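Local coordinates for protein phosphodiesterase (Pseudomonas aeruginosa, PDB 4G75) that is a magnesium-binding, colicin M-like bacteriocin that probably kills rival bacteria as a phosphodiesterase acting on peptidoglycan precursors, at residues Gly15-Tyr20 against Arg45-Val50; Ala60-Trp65 against Thr259-Glu264; Thr108-Ala113 against Gly140-Ala145. One frame throughout, in Å; residues are numbered along the deposited sequence. Where two conformers were deposited one is given.

Contact 1: Gly15-Tyr20 against Arg45-Val50; sequences GDFSAY and RDVAYV
Phe-17 lays its ring over the first side-chain carbon of Asp-46, and just over half of the surface buried in this contact belongs to that one aromatic residue. CB of Phe-17 comes first, 3.6 Å from OD2 of Asp-46. The torsion that follows places CG anti to the carbonyl carbon (chi1 -56°), which sends the ring outward to the helix containing Asp-46. CG then lies 3.6 Å from CB of Asp-46, and the other ring carbons stand almost equally far from that same CB. Such even spacing identifies a centred CH-pi contact: CB of Asp-46 is 3.4 Å from the centroid of the Phe-17 ring and only 3° off its normal. The carboxylate is tilted, its plane 62° from that of the ring, and it passes the base of the phenyl group while the phenyl passes the stem of the aspartate, the two running in opposite directions. Farther out, CE1 of Phe-17 meets CG2 of Val-47 at 3.8 Å. At the tip, CZ reaches CG1 of Val-50 at 3.6 Å; this methyl lies at the ring edge, near its plane. The opposite face is backed from within the same segment by CB of Asp-16, displaced toward the rim. One aromatic group thus spans a helical turn, from Asp-46 to Val-50, and the valine methyls share its far end with the backbone O of Asp-46 and N of Val-47.

Phe-17 occupies the N-cap position of helix 18-24, so the contact joins the start of that helix to the C-terminal turn of helix 34-49. Helix 106-113 adjoins both: Asn-111 touches Phe-17 and Met-110 touches Asp-46. Tyr-49 also packs on Pro-57 and Leu-58 of helix 55-65.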
# COMPACT_ATOMS: atom_id res chain seq x y z
N GLY A 15 0.16 -13.22 -20.56
CA GLY A 15 -1.07 -13.86 -20.99
C GLY A 15 -2.11 -14.04 -19.91
O GLY A 15 -3.24 -14.42 -20.19
N ASP A 16 -1.74 -13.78 -18.66
CA ASP A 16 -2.71 -13.83 -17.57
C ASP A 16 -3.62 -12.61 -17.55
O ASP A 16 -4.66 -12.61 -16.87
CB ASP A 16 -2.01 -13.96 -16.22
CG ASP A 16 -1.46 -15.35 -15.99
OD1 ASP A 16 -2.20 -16.32 -16.24
OD2 ASP A 16 -0.30 -15.46 -15.54
N PHE A 17 -3.25 -11.58 -18.29
CA PHE A 17 -3.92 -10.30 -18.18
C PHE A 17 -4.75 -9.93 -19.40
O PHE A 17 -4.25 -9.85 -20.51
CB PHE A 17 -2.91 -9.22 -17.80
CG PHE A 17 -2.18 -9.55 -16.55
CD1 PHE A 17 -0.91 -10.10 -16.59
CD2 PHE A 17 -2.78 -9.37 -15.31
CE1 PHE A 17 -0.24 -10.44 -15.43
CE2 PHE A 17 -2.13 -9.71 -14.15
CZ PHE A 17 -0.86 -10.25 -14.21
N SER A 18 -6.04 -9.72 -19.15
CA SER A 18 -7.02 -9.50 -20.21
C SER A 18 -6.65 -8.34 -21.13
O SER A 18 -6.89 -8.38 -22.34
CB SER A 18 -8.40 -9.27 -19.60
OG SER A 18 -8.78 -10.39 -18.81
N ALA A 19 -6.07 -7.29 -20.56
CA ALA A 19 -5.72 -6.12 -21.36
C ALA A 19 -4.63 -6.44 -22.37
O ALA A 19 -4.68 -6.03 -23.53
CB ALA A 19 -5.32 -4.95 -20.47
N TYR A 20 -3.62 -7.18 -21.92
CA TYR A 20 -2.56 -7.65 -22.80
C TYR A 20 -3.16 -8.52 -23.90
O TYR A 20 -2.84 -8.34 -25.08
CB TYR A 20 -1.50 -8.42 -22.01
CG TYR A 20 -0.55 -9.18 -22.89
CD1 TYR A 20 0.61 -8.59 -23.38
CD2 TYR A 20 -0.82 -10.49 -23.26
CE1 TYR A 20 1.48 -9.28 -24.19
CE2 TYR A 20 0.04 -11.20 -24.08
CZ TYR A 20 1.18 -10.59 -24.54
OH TYR A 20 2.03 -11.30 -25.36
N ARG A 45 3.81 -4.83 -17.17
CA ARG A 45 3.67 -4.07 -15.94
C ARG A 45 2.83 -4.85 -14.93
O ARG A 45 3.16 -4.92 -13.76
CB ARG A 45 3.08 -2.67 -16.19
CG ARG A 45 3.96 -1.77 -17.06
CD ARG A 45 3.60 -0.29 -16.86
NE ARG A 45 2.20 -0.04 -17.16
CZ ARG A 45 1.73 0.19 -18.39
NH1 ARG A 45 2.56 0.21 -19.42
NH2 ARG A 45 0.44 0.40 -18.57
N ASP A 46 1.74 -5.45 -15.40
CA ASP A 46 0.87 -6.22 -14.51
C ASP A 46 1.62 -7.40 -13.88
O ASP A 46 1.39 -7.74 -12.72
CB ASP A 46 -0.36 -6.74 -15.27
CG ASP A 46 -1.36 -5.65 -15.57
OD1 ASP A 46 -1.23 -4.54 -15.02
OD2 ASP A 46 -2.29 -5.93 -16.36
N VAL A 47 2.50 -8.02 -14.65
CA VAL A 47 3.31 -9.12 -14.13
C VAL A 47 4.11 -8.64 -12.92
O VAL A 47 4.22 -9.35 -11.92
CB VAL A 47 4.26 -9.68 -15.21
CG1 VAL A 47 5.35 -10.55 -14.57
CG2 VAL A 47 3.47 -10.49 -16.24
N ALA A 48 4.67 -7.45 -13.03
CA ALA A 48 5.39 -6.86 -11.91
C ALA A 48 4.45 -6.55 -10.76
O ALA A 48 4.72 -6.90 -9.62
CB ALA A 48 6.14 -5.60 -12.36
N TYR A 49 3.32 -5.92 -11.07
CA TYR A 49 2.38 -5.48 -10.03
C TYR A 49 1.87 -6.63 -9.16
O TYR A 49 1.75 -6.48 -7.93
CB TYR A 49 1.20 -4.70 -10.63
CG TYR A 49 1.54 -3.34 -11.21
CD1 TYR A 49 2.33 -2.44 -10.51
CD2 TYR A 49 1.03 -2.95 -12.45
CE1 TYR A 49 2.63 -1.20 -11.03
CE2 TYR A 49 1.32 -1.70 -12.98
CZ TYR A 49 2.11 -0.83 -12.27
OH TYR A 49 2.42 0.41 -12.78
N VAL A 50 1.56 -7.78 -9.77
CA VAL A 50 0.98 -8.87 -9.00
C VAL A 50 1.95 -9.44 -7.96
O VAL A 50 1.54 -10.18 -7.08
CB VAL A 50 0.40 -10.01 -9.87
CG1 VAL A 50 -0.74 -9.50 -10.74
CG2 VAL A 50 1.49 -10.69 -10.70

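Contact 2: Ala60-Trp65 against Thr259-Glu264; sequences ALWAQW and TRLGRE
The indole of Trp-62 is gripped in two ways at once, by a methyl of Leu-261 over one face and by the carboxylate of Glu-264 at its edge. Trp-62 carries CG anti to the backbone N (chi1 -172°), and this extends the bicycle across the gap toward helix 255-264. The Leu-261 side chain crosses the indole obliquely, and its CD1 does the touching: it stands 3.4 Å from the centroid of the five-membered ring, a CH-pi contact over the pyrrole half of the system. The nearest single atom, CD2 of Trp-62, is also 3.4 Å from this methyl.

Glu-264 approaches differently. NE1 of Trp-62 donates to OE1 of Glu-264 at 3.0 Å in an almost straight bond, with an N-H...O angle of 175°, and the acceptor lies practically in the indole plane. On the acceptor side the bond uses the anti side of OE1, somewhat out of the carboxylate plane; the two planes are 48° apart. The other oxygen, OE2 of Glu-264, takes a salt bridge from NE of Arg-260 at 2.9 Å, one helical turn earlier, arriving from above the carboxylate plane. OE1 also accepts from NE1 of Trp-68. Three N-H donors therefore fix the rotation of this carboxylate and would be expected to favour its charged form.

Trp-68 further meets the Trp-62 ring and makes a cation-pi contact with Arg-260. The contact joins helix 55-65 to helix 255-264, with helix 81-102 alongside, whose Phe-85 packs against Trp-62 and Leu-61.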
# COMPACT_ATOMS: atom_id res chain seq x y z
N ALA A 60 9.64 3.77 -14.83
CA ALA A 60 10.02 3.67 -16.23
C ALA A 60 9.12 4.56 -17.08
O ALA A 60 9.59 5.24 -17.99
CB ALA A 60 9.96 2.23 -16.70
N LEU A 61 7.83 4.56 -16.78
CA LEU A 61 6.88 5.41 -17.50
C LEU A 61 7.22 6.87 -17.27
O LEU A 61 7.34 7.65 -18.22
CB LEU A 61 5.45 5.12 -17.04
CG LEU A 61 4.97 3.71 -17.37
CD1 LEU A 61 3.58 3.45 -16.80
CD2 LEU A 61 4.99 3.48 -18.88
N TRP A 62 7.37 7.25 -16.00
CA TRP A 62 7.64 8.64 -15.65
C TRP A 62 8.95 9.13 -16.25
O TRP A 62 9.01 10.24 -16.78
CB TRP A 62 7.65 8.86 -14.14
CG TRP A 62 7.75 10.31 -13.78
CD1 TRP A 62 8.88 11.03 -13.51
CD2 TRP A 62 6.66 11.24 -13.69
NE1 TRP A 62 8.57 12.34 -13.25
CE2 TRP A 62 7.21 12.49 -13.34
CE3 TRP A 62 5.27 11.13 -13.85
CZ2 TRP A 62 6.42 13.63 -13.16
CZ3 TRP A 62 4.49 12.26 -13.67
CH2 TRP A 62 5.07 13.49 -13.33
N ALA A 63 9.99 8.32 -16.14
CA ALA A 63 11.30 8.70 -16.66
C ALA A 63 11.19 9.04 -18.14
O ALA A 63 11.88 9.95 -18.63
CB ALA A 63 12.32 7.60 -16.42
N GLN A 64 10.34 8.33 -18.86
CA GLN A 64 10.10 8.63 -20.27
C GLN A 64 9.35 9.94 -20.41
O GLN A 64 9.78 10.86 -21.10
CB GLN A 64 9.29 7.52 -20.93
CG GLN A 64 10.00 6.18 -21.03
CD GLN A 64 9.07 5.08 -21.48
OE1 GLN A 64 8.72 4.99 -22.66
NE2 GLN A 64 8.65 4.23 -20.55
N TRP A 65 8.20 10.01 -19.73
CA TRP A 65 7.35 11.19 -19.75
C TRP A 65 8.15 12.46 -19.46
O TRP A 65 8.07 13.44 -20.20
CB TRP A 65 6.26 11.03 -18.68
CG TRP A 65 5.10 11.95 -18.80
CD1 TRP A 65 4.97 13.01 -19.65
CD2 TRP A 65 3.91 11.92 -18.00
NE1 TRP A 65 3.75 13.62 -19.45
CE2 TRP A 65 3.09 12.98 -18.44
CE3 TRP A 65 3.46 11.09 -16.97
CZ2 TRP A 65 1.84 13.23 -17.87
CZ3 TRP A 65 2.22 11.35 -16.41
CH2 TRP A 65 1.43 12.41 -16.86
N THR A 259 12.02 9.24 -4.81
CA THR A 259 12.19 10.57 -4.24
C THR A 259 12.09 11.65 -5.33
O THR A 259 11.44 12.68 -5.14
CB THR A 259 13.53 10.70 -3.49
OG1 THR A 259 13.62 9.64 -2.52
CG2 THR A 259 13.64 12.04 -2.77
N ARG A 260 12.73 11.40 -6.47
CA ARG A 260 12.67 12.34 -7.58
C ARG A 260 11.25 12.42 -8.11
O ARG A 260 10.73 13.52 -8.34
CB ARG A 260 13.64 11.95 -8.69
CG ARG A 260 13.75 13.01 -9.78
CD ARG A 260 14.77 12.63 -10.85
NE ARG A 260 14.74 13.58 -11.96
CZ ARG A 260 15.61 13.58 -12.96
NH1 ARG A 260 16.59 12.69 -12.99
NH2 ARG A 260 15.50 14.49 -13.93
N LEU A 261 10.60 11.27 -8.29
CA LEU A 261 9.21 11.24 -8.73
C LEU A 261 8.33 12.08 -7.80
O LEU A 261 7.49 12.86 -8.26
CB LEU A 261 8.70 9.80 -8.79
CG LEU A 261 7.21 9.62 -9.11
CD1 LEU A 261 6.87 10.25 -10.45
CD2 LEU A 261 6.83 8.15 -9.10
N GLY A 262 8.51 11.92 -6.49
CA GLY A 262 7.71 12.64 -5.53
C GLY A 262 7.86 14.14 -5.64
O GLY A 262 6.92 14.90 -5.36
N ARG A 263 9.04 14.58 -6.04
CA ARG A 263 9.32 16.01 -6.17
C ARG A 263 8.77 16.60 -7.47
O ARG A 263 8.61 17.81 -7.59
CB ARG A 263 10.82 16.27 -6.06
CG ARG A 263 11.34 16.13 -4.65
CD ARG A 263 12.85 15.93 -4.60
NE ARG A 263 13.29 15.72 -3.22
CZ ARG A 263 14.53 15.40 -2.88
NH1 ARG A 263 15.46 15.27 -3.81
NH2 ARG A 263 14.85 15.23 -1.60
N GLU A 264 8.47 15.74 -8.43
CA GLU A 264 8.05 16.21 -9.75
C GLU A 264 6.58 15.93 -10.06
O GLU A 264 5.98 16.61 -10.89
CB GLU A 264 8.90 15.56 -10.83
CG GLU A 264 10.39 15.76 -10.66
CD GLU A 264 11.18 15.18 -11.82
OE1 GLU A 264 10.55 14.57 -12.71
OE2 GLU A 264 12.42 15.35 -11.83

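Contact 3: Thr108-Ala113 against Gly140-Ala145; sequences TAMNRA and GVYTPA
Ala-109 and Met-110, neighbours on helix 106-113, receive the ring of Tyr-142, which projects from a type I beta turn (Gly-140 to Thr-143) leading into helix 143-153. In sequence order, CB of Ala-109 comes first and makes a loose apolar contact with CE2 of Tyr-142 at 4.2 Å. Met-110, present as selenomethionine, touches twice. Its CB is 3.5 Å from OH of Tyr-142. The chain then leaves with CG anti to the backbone N and bends at the next two torsions (chi2 65°, chi3 82°), which brings CE to 3.7 Å from CE1 of Tyr-142. Ala-109 CB near CE2 and Met-110 CE near CE1 thus lie obliquely on the same side of the ring plane. The tyrosine hydroxyl, although buried, is satisfied by a hydrogen bond to the backbone O of Arg-106 in the first turn of the same helix. One residue on, Asn-111 turns to other partners, bonding Asp-16 O and Ser-18 N.

Within the turn, Thr-143 N bonds Gly-140 O at 3.0 Å, and a weak bond runs from Gly-140 N to Thr-143 OG1. CG2 of Val-141 covers the opposite face of the Tyr-142 ring, over its centre, 4.0 Å above the plane.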
# COMPACT_ATOMS: atom_id res chain seq x y z
N THR A 108 -7.17 -11.87 -10.87
CA THR A 108 -8.57 -11.52 -11.06
C THR A 108 -8.83 -10.06 -10.69
O THR A 108 -9.56 -9.35 -11.38
CB THR A 108 -9.50 -12.42 -10.25
OG1 THR A 108 -9.35 -13.78 -10.68
CG2 THR A 108 -10.95 -12.00 -10.42
N ALA A 109 -8.23 -9.62 -9.59
CA ALA A 109 -8.42 -8.25 -9.13
C ALA A 109 -7.98 -7.26 -10.20
O ALA A 109 -8.66 -6.28 -10.46
CB ALA A 109 -7.67 -8.03 -7.83
N MSE A 110 -6.83 -7.52 -10.83
CA MSE A 110 -6.32 -6.62 -11.85
C MSE A 110 -7.15 -6.69 -13.13
O MSE A 110 -7.45 -5.66 -13.73
CB MSE A 110 -4.86 -6.91 -12.16
CG MSE A 110 -4.29 -6.01 -13.25
SE MSE A 110 -4.26 -4.13 -12.72
CE MSE A 110 -2.59 -4.23 -11.70
N ASN A 111 -7.53 -7.89 -13.55
CA ASN A 111 -8.35 -8.00 -14.76
C ASN A 111 -9.71 -7.33 -14.60
O ASN A 111 -10.21 -6.70 -15.53
CB ASN A 111 -8.52 -9.46 -15.18
CG ASN A 111 -7.24 -10.04 -15.75
OD1 ASN A 111 -6.39 -9.31 -16.26
ND2 ASN A 111 -7.09 -11.36 -15.65
N ARG A 112 -10.28 -7.45 -13.41
CA ARG A 112 -11.55 -6.78 -13.12
C ARG A 112 -11.36 -5.27 -13.19
O ARG A 112 -12.16 -4.56 -13.80
CB ARG A 112 -12.09 -7.20 -11.74
CG ARG A 112 -13.56 -6.86 -11.53
CD ARG A 112 -14.04 -7.15 -10.11
NE ARG A 112 -13.77 -8.52 -9.67
CZ ARG A 112 -14.48 -9.59 -10.03
NH1 ARG A 112 -15.50 -9.47 -10.88
NH2 ARG A 112 -14.15 -10.78 -9.57
N ALA A 113 -10.28 -4.79 -12.57
CA ALA A 113 -9.97 -3.37 -12.60
C ALA A 113 -9.73 -2.84 -14.01
O ALA A 113 -10.02 -1.68 -14.30
CB ALA A 113 -8.74 -3.07 -11.70
N GLY A 140 -2.11 -5.64 0.78
CA GLY A 140 -1.36 -6.57 -0.05
C GLY A 140 -0.48 -5.93 -1.10
O GLY A 140 -0.05 -4.78 -0.96
N VAL A 141 -0.21 -6.67 -2.18
CA VAL A 141 0.79 -6.24 -3.18
C VAL A 141 0.43 -4.93 -3.88
O VAL A 141 1.31 -4.25 -4.40
CB VAL A 141 1.07 -7.33 -4.26
CG1 VAL A 141 1.60 -8.59 -3.61
CG2 VAL A 141 -0.17 -7.62 -5.10
N TYR A 142 -0.86 -4.58 -3.91
CA TYR A 142 -1.28 -3.37 -4.61
C TYR A 142 -1.38 -2.17 -3.68
O TYR A 142 -1.63 -1.05 -4.13
CB TYR A 142 -2.65 -3.55 -5.29
CG TYR A 142 -2.73 -4.66 -6.33
CD1 TYR A 142 -1.85 -4.69 -7.41
CD2 TYR A 142 -3.71 -5.63 -6.26
CE1 TYR A 142 -1.94 -5.68 -8.36
CE2 TYR A 142 -3.81 -6.63 -7.22
CZ TYR A 142 -2.92 -6.64 -8.27
OH TYR A 142 -2.99 -7.62 -9.23
N THR A 143 -1.21 -2.38 -2.38
CA THR A 143 -1.54 -1.34 -1.41
C THR A 143 -0.60 -0.13 -1.44
O THR A 143 -1.06 1.02 -1.41
CB THR A 143 -1.66 -1.91 0.02
OG1 THR A 143 -2.84 -2.73 0.09
CG2 THR A 143 -1.78 -0.77 1.05
N PRO A 144 0.72 -0.37 -1.49
CA PRO A 144 1.58 0.81 -1.60
C PRO A 144 1.29 1.63 -2.86
O PRO A 144 1.27 2.86 -2.81
CB PRO A 144 2.99 0.21 -1.65
CG PRO A 144 2.85 -1.07 -0.84
CD PRO A 144 1.49 -1.60 -1.24
N ALA A 145 1.07 0.96 -3.98
CA ALA A 145 0.76 1.68 -5.22
C ALA A 145 -0.58 2.40 -5.11
O ALA A 145 -0.73 3.53 -5.57
CB ALA A 145 0.77 0.74 -6.43

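From the N terminus, contact 1 is the first to close along the chain, with a loop of 24 mostly helical residues that returns helix 34-49 to the start of helix 18-24. Contact 2 opens afterwards and spans 193 residues, bringing the late helix 255-264 back to helix 55-65. Contact 3 nests inside that long loop, closes a 26-residue connection without helix or strand and ties helix 106-113 to the turn leading into helix 143-153. None cross. Contacts 1 and 3 are neighbours, centres about 10 Å apart: Val-50 CG1 lies 3.3 Å from Tyr-142 OH. Contact 1 meets contact 2 where Arg-45 packs on Leu-61; contacts 2 and 3 stay about 10 Å apart at their nearest atoms.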